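Local coordinates for geranyltranstransferase (Marinomonas sp. MED121, PDB 4F62), which probably condenses allylic diphosphates with isopentenyl diphosphate, building linear polyprenyl diphosphates as farnesyl-diphosphate synthases do, at residues A137-Q142 and G192-G197. Numbering follows the deposited sequence.
Sequences AIKLIQ and GALSTG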
loop_
_atom_site.group_PDB
_atom_site.type_symbol
_atom_site.label_atom_id
_atom_site.label_comp_id
_atom_site.label_asym_id
_atom_site.label_seq_id
_atom_site.Cartn_x
_atom_site.Cartn_y
_atom_site.Cartn_z
ATOM N N ALA A 137 -2.654 2.027 -16.070
ATOM C CA ALA A 137 -2.837 1.956 -14.610
ATOM C C ALA A 137 -1.647 1.246 -13.935
ATOM O O ALA A 137 -1.144 1.698 -12.895
ATOM C CB ALA A 137 -4.168 1.252 -14.254
ATOM N N ILE A 138 -1.199 0.143 -14.535
ATOM C CA ILE A 138 -0.064 -0.601 -13.985
ATOM C C ILE A 138 1.171 0.303 -13.941
ATOM O O ILE A 138 1.890 0.327 -12.944
ATOM C CB ILE A 138 0.217 -1.891 -14.775
ATOM C CG1 ILE A 138 -0.846 -2.942 -14.439
ATOM C CG2 ILE A 138 1.623 -2.448 -14.473
ATOM C CD1 ILE A 138 -0.729 -3.510 -13.030
ATOM N N LYS A 139 1.383 1.081 -15.002
ATOM C CA LYS A 139 2.510 2.010 -15.047
ATOM C C LYS A 139 2.408 3.035 -13.919
ATOM O O LYS A 139 3.396 3.311 -13.236
ATOM C CB LYS A 139 2.591 2.694 -16.422
ATOM C CG LYS A 139 3.656 3.791 -16.558
ATOM C CD LYS A 139 5.103 3.272 -16.438
ATOM C CE LYS A 139 6.122 4.391 -16.749
ATOM N NZ LYS A 139 7.524 4.081 -16.325
ATOM N N LEU A 140 1.216 3.591 -13.712
ATOM C CA LEU A 140 1.039 4.586 -12.657
ATOM C C LEU A 140 1.270 3.964 -11.277
ATOM O O LEU A 140 1.812 4.604 -10.366
ATOM C CB LEU A 140 -0.341 5.245 -12.741
ATOM C CG LEU A 140 -0.609 5.997 -14.045
ATOM C CD1 LEU A 140 -2.104 6.350 -14.189
ATOM C CD2 LEU A 140 0.269 7.243 -14.115
ATOM N N ILE A 141 0.876 2.708 -11.134
ATOM C CA ILE A 141 1.079 1.997 -9.883
ATOM C C ILE A 141 2.574 1.809 -9.636
ATOM O O ILE A 141 3.059 2.029 -8.518
ATOM C CB ILE A 141 0.324 0.652 -9.894
ATOM C CG1 ILE A 141 -1.184 0.948 -9.787
ATOM C CG2 ILE A 141 0.805 -0.249 -8.755
ATOM C CD1 ILE A 141 -2.096 -0.260 -9.996
ATOM N N GLN A 142 3.303 1.426 -10.685
ATOM C CA GLN A 142 4.760 1.299 -10.586
ATOM C C GLN A 142 5.399 2.613 -10.157
ATOM O O GLN A 142 6.285 2.618 -9.300
ATOM C CB GLN A 142 5.361 0.840 -11.911
ATOM C CG GLN A 142 4.997 -0.585 -12.270
ATOM C CD GLN A 142 5.353 -0.923 -13.704
ATOM O OE1 GLN A 142 5.637 -0.035 -14.503
ATOM N NE2 GLN A 142 5.328 -2.211 -14.042
ATOM N N GLY A 192 0.988 12.620 -13.474
ATOM C CA GLY A 192 0.093 13.555 -14.125
ATOM C C GLY A 192 0.226 13.489 -15.631
ATOM O O GLY A 192 -0.768 13.297 -16.342
ATOM N N ALA A 193 1.458 13.638 -16.112
ATOM C CA ALA A 193 1.757 13.601 -17.547
ATOM C C ALA A 193 1.409 12.242 -18.171
ATOM O O ALA A 193 0.739 12.163 -19.214
ATOM C CB ALA A 193 3.226 13.934 -17.763
ATOM N N LEU A 194 1.855 11.166 -17.534
ATOM C CA LEU A 194 1.511 9.814 -18.005
ATOM C C LEU A 194 -0.000 9.587 -18.076
ATOM O O LEU A 194 -0.495 8.964 -19.014
ATOM C CB LEU A 194 2.156 8.746 -17.108
ATOM C CG LEU A 194 3.681 8.578 -17.176
ATOM C CD1 LEU A 194 4.185 7.867 -15.922
ATOM C CD2 LEU A 194 4.074 7.774 -18.424
ATOM N N SER A 195 -0.741 10.117 -17.104
ATOM C CA SER A 195 -2.177 9.832 -17.016
ATOM C C SER A 195 -2.934 10.351 -18.229
ATOM O O SER A 195 -4.070 9.945 -18.462
ATOM C CB SER A 195 -2.789 10.430 -15.745
ATOM O OG SER A 195 -2.947 11.837 -15.865
ATOM N N THR A 196 -2.299 11.231 -19.007
ATOM C CA THR A 196 -2.916 11.759 -20.238
ATOM C C THR A 196 -2.915 10.756 -21.385
ATOM O O THR A 196 -3.685 10.898 -22.340
ATOM C CB THR A 196 -2.187 13.000 -20.771
ATOM O OG1 THR A 196 -0.898 12.600 -21.249
ATOM C CG2 THR A 196 -2.024 14.050 -19.680
ATOM N N GLY A 197 -2.020 9.772 -21.319
ATOM C CA GLY A 197 -1.899 8.794 -22.391
ATOM C C GLY A 197 -1.159 9.350 -23.601
ATOM O O GLY A 197 -1.176 8.750 -24.675
#
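In the all-helical isoprenoid synthase fold, the C-terminal region of helix 170-194 packs against the first turns of helix 134-148, and Leu140 and Leu194 form the middle of this apolar contact. The two side chains run antiparallel alongside one another: Leu140 CD2 lies 3.8 Å from Leu194 CB, so a methyl branch of one rests against the root of the other. With its CG anti to the carbonyl carbon (chi1 -61°), Leu140 carries its methyls across to the neighbouring segment, where CD1 also comes within 4.4 Å of Ser195 CB. Leu194 sends its own branch the other way, over the aliphatic part of Lys139. The lysine chain, bent at chi2 (65°), lies roughly perpendicular to that of Leu194, whose CD1 sits 4.1 Å from Lys139 CE and 4.2 Å from Lys139 CG. Lys139 NZ forms a salt bridge with Glu143, one helical turn on.

Two hydroxyls in this terminal region hydrogen-bond back to carbonyls three residues earlier. Ser195 OG donates to Gly192 O at 2.7 Å, tilted from the carbonyl plane, and is also hydrogen-bonded to Thr67 OG1 on helix 65-86. Thr196 OG1 reaches back to Ala193 O at 2.6 Å, nearly in line with the carbonyl bond, and the same oxygen receives Thr196 N. Ser195 and Thr196 are the central pair of a type I turn from Leu194 to Gly197, and at Gly197, where phi is positive, the chain departs from helical conformation.

Leu66 of helix 65-86 touches both Leu140 and Ser195, while Ile138 and Ile141 pack on the second subunit. The contact thus joins a dimer-interface helix to the terminal region of another within the helical bundle characteristic of polyprenyl synthetases.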